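Flavin-dependent monooxygenase, oxygenase subunit HsaA (Rhodococcus sp., PDB 2RFQ) hydroxylates the aromatic ring of the secosteroid 3-HSA during cholesterol catabolism, using reduced flavin and molecular oxygen. Local coordinates at residues N93-L98 against S118-M123; T235-T240 against R366-N371. All coordinates share one frame; numbering follows the deposited sequence.

Interaction 1: N93-L98 against S118-M123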
loop_
_atom_site.group_PDB
_atom_site.type_symbol
_atom_site.label_atom_id
_atom_site.label_comp_id
_atom_site.label_asym_id
_atom_site.label_seq_id
_atom_site.Cartn_x
_atom_site.Cartn_y
_atom_site.Cartn_z
ATOM N N ASN A 93 -19.087 31.840 8.464
ATOM C CA ASN A 93 -19.479 33.157 7.916
ATOM C C ASN A 93 -20.111 33.018 6.538
ATOM O O ASN A 93 -20.938 33.839 6.137
ATOM C CB ASN A 93 -18.299 34.138 7.942
ATOM C CG ASN A 93 -17.923 34.542 9.374
ATOM O OD1 ASN A 93 -18.644 34.220 10.326
ATOM N ND2 ASN A 93 -16.784 35.211 9.536
ATOM N N TRP A 94 -19.730 31.952 5.850
ATOM C CA TRP A 94 -20.387 31.533 4.621
ATOM C C TRP A 94 -21.785 30.973 4.965
ATOM O O TRP A 94 -22.791 31.334 4.350
ATOM C CB TRP A 94 -19.525 30.464 3.908
ATOM C CG TRP A 94 -20.117 29.914 2.623
ATOM C CD1 TRP A 94 -19.863 30.351 1.344
ATOM C CD2 TRP A 94 -21.049 28.824 2.497
ATOM N NE1 TRP A 94 -20.606 29.615 0.429
ATOM C CE2 TRP A 94 -21.323 28.663 1.111
ATOM C CE3 TRP A 94 -21.665 27.961 3.415
ATOM C CZ2 TRP A 94 -22.187 27.691 0.628
ATOM C CZ3 TRP A 94 -22.561 26.976 2.913
ATOM C CH2 TRP A 94 -22.802 26.866 1.543
ATOM N N HIS A 95 -21.841 30.082 5.946
ATOM C CA HIS A 95 -23.121 29.459 6.326
ATOM C C HIS A 95 -24.134 30.516 6.777
ATOM O O HIS A 95 -25.301 30.487 6.356
ATOM C CB HIS A 95 -22.898 28.414 7.440
ATOM C CG HIS A 95 -24.094 27.539 7.701
ATOM N ND1 HIS A 95 -24.129 26.638 8.741
ATOM C CD2 HIS A 95 -25.283 27.417 7.054
ATOM C CE1 HIS A 95 -25.289 25.995 8.733
ATOM N NE2 HIS A 95 -26.002 26.436 7.709
ATOM N N LEU A 96 -23.692 31.483 7.584
ATOM C CA LEU A 96 -24.623 32.498 8.070
ATOM C C LEU A 96 -25.209 33.357 6.945
ATOM O O LEU A 96 -26.321 33.856 7.065
ATOM C CB LEU A 96 -23.970 33.384 9.133
ATOM C CG LEU A 96 -24.929 34.312 9.889
ATOM C CD1 LEU A 96 -26.004 33.543 10.639
ATOM C CD2 LEU A 96 -24.173 35.257 10.846
ATOM N N ALA A 97 -24.458 33.537 5.860
ATOM C CA ALA A 97 -24.934 34.282 4.688
ATOM C C ALA A 97 -26.210 33.687 4.098
ATOM O O ALA A 97 -26.913 34.364 3.356
ATOM C CB ALA A 97 -23.852 34.305 3.622
ATOM N N LEU A 98 -26.464 32.407 4.407
ATOM C CA LEU A 98 -27.617 31.689 3.880
ATOM C C LEU A 98 -28.836 31.823 4.789
ATOM O O LEU A 98 -29.967 31.614 4.336
ATOM C CB LEU A 98 -27.292 30.207 3.635
ATOM C CG LEU A 98 -26.075 29.879 2.754
ATOM C CD1 LEU A 98 -25.782 28.376 2.770
ATOM C CD2 LEU A 98 -26.334 30.336 1.346
ATOM N N SER A 118 -19.549 25.900 15.691
ATOM C CA SER A 118 -20.609 24.973 15.278
ATOM C C SER A 118 -20.453 23.604 15.863
ATOM O O SER A 118 -19.396 23.254 16.393
ATOM C CB SER A 118 -20.608 24.812 13.755
ATOM O OG SER A 118 -19.416 24.128 13.362
ATOM N N SER A 119 -21.515 22.818 15.733
ATOM C CA SER A 119 -21.400 21.375 15.893
ATOM C C SER A 119 -22.528 20.829 15.044
ATOM O O SER A 119 -23.691 20.968 15.404
ATOM C CB SER A 119 -21.544 20.971 17.362
ATOM O OG SER A 119 -21.466 19.554 17.520
ATOM N N TYR A 120 -22.190 20.279 13.878
ATOM C CA TYR A 120 -23.258 19.932 12.912
ATOM C C TYR A 120 -23.826 18.533 13.059
ATOM O O TYR A 120 -24.924 18.246 12.539
ATOM C CB TYR A 120 -22.783 20.155 11.474
ATOM C CG TYR A 120 -22.558 21.599 11.086
ATOM C CD1 TYR A 120 -23.611 22.524 11.074
ATOM C CD2 TYR A 120 -21.285 22.040 10.701
ATOM C CE1 TYR A 120 -23.378 23.866 10.686
ATOM C CE2 TYR A 120 -21.046 23.353 10.314
ATOM C CZ TYR A 120 -22.104 24.273 10.315
ATOM O OH TYR A 120 -21.898 25.583 9.916
ATOM N N ALA A 121 -23.112 17.661 13.780
ATOM C CA ALA A 121 -23.614 16.311 14.045
ATOM C C ALA A 121 -24.847 16.399 14.943
ATOM O O ALA A 121 -24.929 17.283 15.801
ATOM C CB ALA A 121 -22.549 15.471 14.725
ATOM N N PRO A 122 -25.822 15.492 14.759
ATOM C CA PRO A 122 -27.026 15.637 15.567
ATOM C C PRO A 122 -26.795 15.195 17.004
ATOM O O PRO A 122 -26.771 13.993 17.293
ATOM C CB PRO A 122 -28.039 14.708 14.883
ATOM C CG PRO A 122 -27.206 13.681 14.166
ATOM C CD PRO A 122 -25.892 14.347 13.824
HETATM N N MSE A 123 -26.608 16.168 17.886
HETATM C CA MSE A 123 -26.427 15.907 19.311
HETATM C C MSE A 123 -27.431 16.696 20.146
HETATM O O MSE A 123 -27.237 16.931 21.352
HETATM C CB MSE A 123 -24.967 16.165 19.715
HETATM C CG MSE A 123 -24.049 15.125 19.101
HETATM SE SE MSE A 123 -22.182 15.341 19.660
HETATM C CE MSE A 123 -21.585 16.480 18.232
#

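Interaction 2: T235-T240 against R366-N371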
loop_
_atom_site.group_PDB
_atom_site.type_symbol
_atom_site.label_atom_id
_atom_site.label_comp_id
_atom_site.label_asym_id
_atom_site.label_seq_id
_atom_site.Cartn_x
_atom_site.Cartn_y
_atom_site.Cartn_z
ATOM N N THR A 235 -19.684 20.012 -0.869
ATOM C CA THR A 235 -18.300 20.384 -1.153
ATOM C C THR A 235 -17.690 21.357 -0.120
ATOM O O THR A 235 -16.576 21.160 0.353
ATOM C CB THR A 235 -18.164 20.969 -2.575
ATOM O OG1 THR A 235 -18.486 19.945 -3.523
ATOM C CG2 THR A 235 -16.725 21.441 -2.835
ATOM N N ILE A 236 -18.419 22.415 0.201
ATOM C CA ILE A 236 -17.883 23.477 1.065
ATOM C C ILE A 236 -17.458 22.988 2.445
ATOM O O ILE A 236 -16.349 23.327 2.927
ATOM C CB ILE A 236 -18.953 24.596 1.199
ATOM C CG1 ILE A 236 -19.102 25.310 -0.164
ATOM C CG2 ILE A 236 -18.627 25.563 2.364
ATOM C CD1 ILE A 236 -17.925 26.297 -0.510
ATOM N N HIS A 237 -18.338 22.235 3.106
ATOM C CA HIS A 237 -18.026 21.855 4.502
ATOM C C HIS A 237 -16.950 20.765 4.531
ATOM O O HIS A 237 -15.919 20.939 5.197
ATOM C CB HIS A 237 -19.294 21.505 5.267
ATOM C CG HIS A 237 -19.047 20.970 6.642
ATOM N ND1 HIS A 237 -18.291 21.644 7.580
ATOM C CD2 HIS A 237 -19.444 19.817 7.230
ATOM C CE1 HIS A 237 -18.240 20.929 8.693
ATOM N NE2 HIS A 237 -18.926 19.815 8.502
ATOM N N PRO A 238 -17.145 19.664 3.781
ATOM C CA PRO A 238 -16.043 18.685 3.810
ATOM C C PRO A 238 -14.672 19.231 3.345
ATOM O O PRO A 238 -13.632 18.839 3.889
ATOM C CB PRO A 238 -16.548 17.556 2.897
ATOM C CG PRO A 238 -18.056 17.636 3.059
ATOM C CD PRO A 238 -18.297 19.150 3.018
ATOM N N THR A 239 -14.656 20.133 2.369
ATOM C CA THR A 239 -13.366 20.730 1.948
ATOM C C THR A 239 -12.764 21.571 3.103
ATOM O O THR A 239 -11.538 21.597 3.288
ATOM C CB THR A 239 -13.532 21.557 0.661
ATOM O OG1 THR A 239 -13.988 20.681 -0.383
ATOM C CG2 THR A 239 -12.184 22.204 0.218
ATOM N N THR A 240 -13.632 22.207 3.898
ATOM C CA THR A 240 -13.162 22.942 5.104
ATOM C C THR A 240 -12.481 22.029 6.142
ATOM O O THR A 240 -11.633 22.469 6.916
ATOM C CB THR A 240 -14.248 23.860 5.701
ATOM O OG1 THR A 240 -13.791 25.232 5.616
ATOM C CG2 THR A 240 -14.504 23.562 7.162
ATOM N N ARG A 366 -8.558 13.370 11.013
ATOM C CA ARG A 366 -9.037 12.255 10.200
ATOM C C ARG A 366 -10.378 11.699 10.686
ATOM O O ARG A 366 -11.138 11.147 9.888
ATOM C CB ARG A 366 -7.969 11.160 10.188
ATOM C CG ARG A 366 -8.429 9.814 9.574
ATOM C CD ARG A 366 -8.758 9.905 8.072
ATOM N NE ARG A 366 -9.093 8.562 7.616
ATOM C CZ ARG A 366 -10.267 7.972 7.803
ATOM N NH1 ARG A 366 -10.418 6.705 7.397
ATOM N NH2 ARG A 366 -11.283 8.614 8.392
ATOM N N VAL A 367 -10.679 11.846 11.989
ATOM C CA VAL A 367 -11.875 11.196 12.567
ATOM C C VAL A 367 -13.191 11.880 12.200
ATOM O O VAL A 367 -14.280 11.324 12.423
ATOM C CB VAL A 367 -11.789 11.024 14.094
ATOM C CG1 VAL A 367 -10.431 10.393 14.497
ATOM C CG2 VAL A 367 -12.073 12.357 14.798
ATOM N N HIS A 368 -13.109 13.109 11.701
ATOM C CA HIS A 368 -14.319 13.853 11.324
ATOM C C HIS A 368 -15.193 13.039 10.353
ATOM O O HIS A 368 -14.677 12.388 9.443
ATOM C CB HIS A 368 -13.913 15.205 10.694
ATOM C CG HIS A 368 -15.037 16.181 10.614
ATOM N ND1 HIS A 368 -16.041 16.085 9.675
ATOM C CD2 HIS A 368 -15.327 17.268 11.375
ATOM C CE1 HIS A 368 -16.906 17.072 9.861
ATOM N NE2 HIS A 368 -16.495 17.805 10.882
ATOM N N ALA A 369 -16.515 13.092 10.553
ATOM C CA ALA A 369 -17.442 12.356 9.686
ATOM C C ALA A 369 -17.193 12.636 8.220
ATOM O O ALA A 369 -17.360 11.736 7.381
ATOM C CB ALA A 369 -18.884 12.698 10.016
ATOM N N ALA A 370 -16.835 13.890 7.908
ATOM C CA ALA A 370 -16.658 14.301 6.510
ATOM C C ALA A 370 -15.380 13.725 5.865
ATOM O O ALA A 370 -15.191 13.838 4.640
ATOM C CB ALA A 370 -16.689 15.842 6.393
ATOM N N ASN A 371 -14.506 13.119 6.682
ATOM C CA ASN A 371 -13.315 12.440 6.168
ATOM C C ASN A 371 -13.485 10.936 5.966
ATOM O O ASN A 371 -12.584 10.289 5.413
ATOM C CB ASN A 371 -12.103 12.653 7.085
ATOM C CG ASN A 371 -11.490 14.030 6.963
ATOM O OD1 ASN A 371 -10.982 14.596 7.969
ATOM N ND2 ASN A 371 -11.500 14.569 5.781
#

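Interaction 1: N93-L98 against S118-M123
Two torsions bring His95 and Tyr120 together from opposite directions: chi1 of -169° swings the imidazole away from its own backbone N, and chi1 of -68° sets the phenol trans to the carbonyl carbon of Tyr120. In this acyl-CoA dehydrogenase-like fold, the pair bridges the C-terminal part of helix 80-96, in the N-terminal helical domain, and the loop leaving strand 116-119 of the beta domain. The whole contact, 85 Å² of buried surface, comes from these two residues. The rings meet rim to rim, their planes at 50° and centroids 5.4 Å apart, so neither lies over the other. Beside the polar ends, His95 CE1 packs 3.5 Å from Tyr120 CE1. On one face of the phenol, Ser118 CB sits off-centre toward the rim. Trp233 meets both rings, edge-to-face with Tyr120, while Ser168 of strand 162-172 and Met213 add cover around His95. The contact ties the hydroxyl of Tyr120, which with Ser118 and Ser119 probably binds FMN, as in relatives, to helix 80-96. The junction itself is one hydrogen bond between His95 ND1 and Tyr120 OH, 2.7 Å long, with the hydroxyl at the edge of the imidazole, near its plane.

Interaction 2: T235-T240 against R366-N371
His368 and Ala370, in the loop between helices 354-365 and 373-384, pack against His237 and Pro238 near the start of helix 233-266, the first helix of the C-terminal helical domain of the acyl-CoA dehydrogenase fold. Ahead of the contact, Arg366 forms a salt bridge through NH1 with Glu342 of a second subunit, on which Val367 also packs against Gly345. At His368, chi1 of -165° carries the imidazole toward the helix, where it meets the His237 ring obliquely, planes at 68° and centroids 5.5 Å apart. Its ND1 turns back to accept the N-H of Ala370, the N-to-ND1 distance being 2.9 Å with an angle of 163°, and the donor nearly in the ring plane. That bond helps fix the rotation of the ring. A leucine in place of His368 would probably leave the Ala370 amide without this acceptor and His237 without this ring partner, at a position that probably belongs to the FMN site. Ala370, inside the 3-10 turn 369-371, points its methyl at the proline: Ala370 CB is 3.9 Å from both CA and CB of Pro238. The turn closes with Asn371 N bonded to His368 O. Across from it, the helix is kinked, because Pro238 N has no hydrogen to give to the preceding turn; Thr235 O just before is gripped twice, by Thr239 N and by Thr239 OG1 at 2.7 Å, from opposite faces of its plane. Ala370 O is held by Gln326 and Arg323 of helix 316-344, whose Gln326 also touches Pro238. The turn thus lies between helices 233-266 and 316-344, while helix 80-96 packs on Ile236 and Thr240, and helix 65-76 on Thr239 and Thr240.

Overall arrangement
From the N terminus, the chain runs through helix 80-96 and, after 19 intervening residues that include helix 101-108, interaction 1 closes a short loop at the end of strand 116-119. Interaction 2 opens only later, at residue 235, and spans 125 mostly helical residues before the loop after helix 354-365 returns to the start of helix 233-266. The two are in series, neither nested nor crossed, yet they touch: Tyr120 meets the ring of His237 edge-to-face, and Trp94 CZ2 packs 4.0 Å from Ile236 CG1. Together they tie the N-terminal helices, the beta domain and the C-terminal helical bundle around residues assigned to FMN binding by similarity.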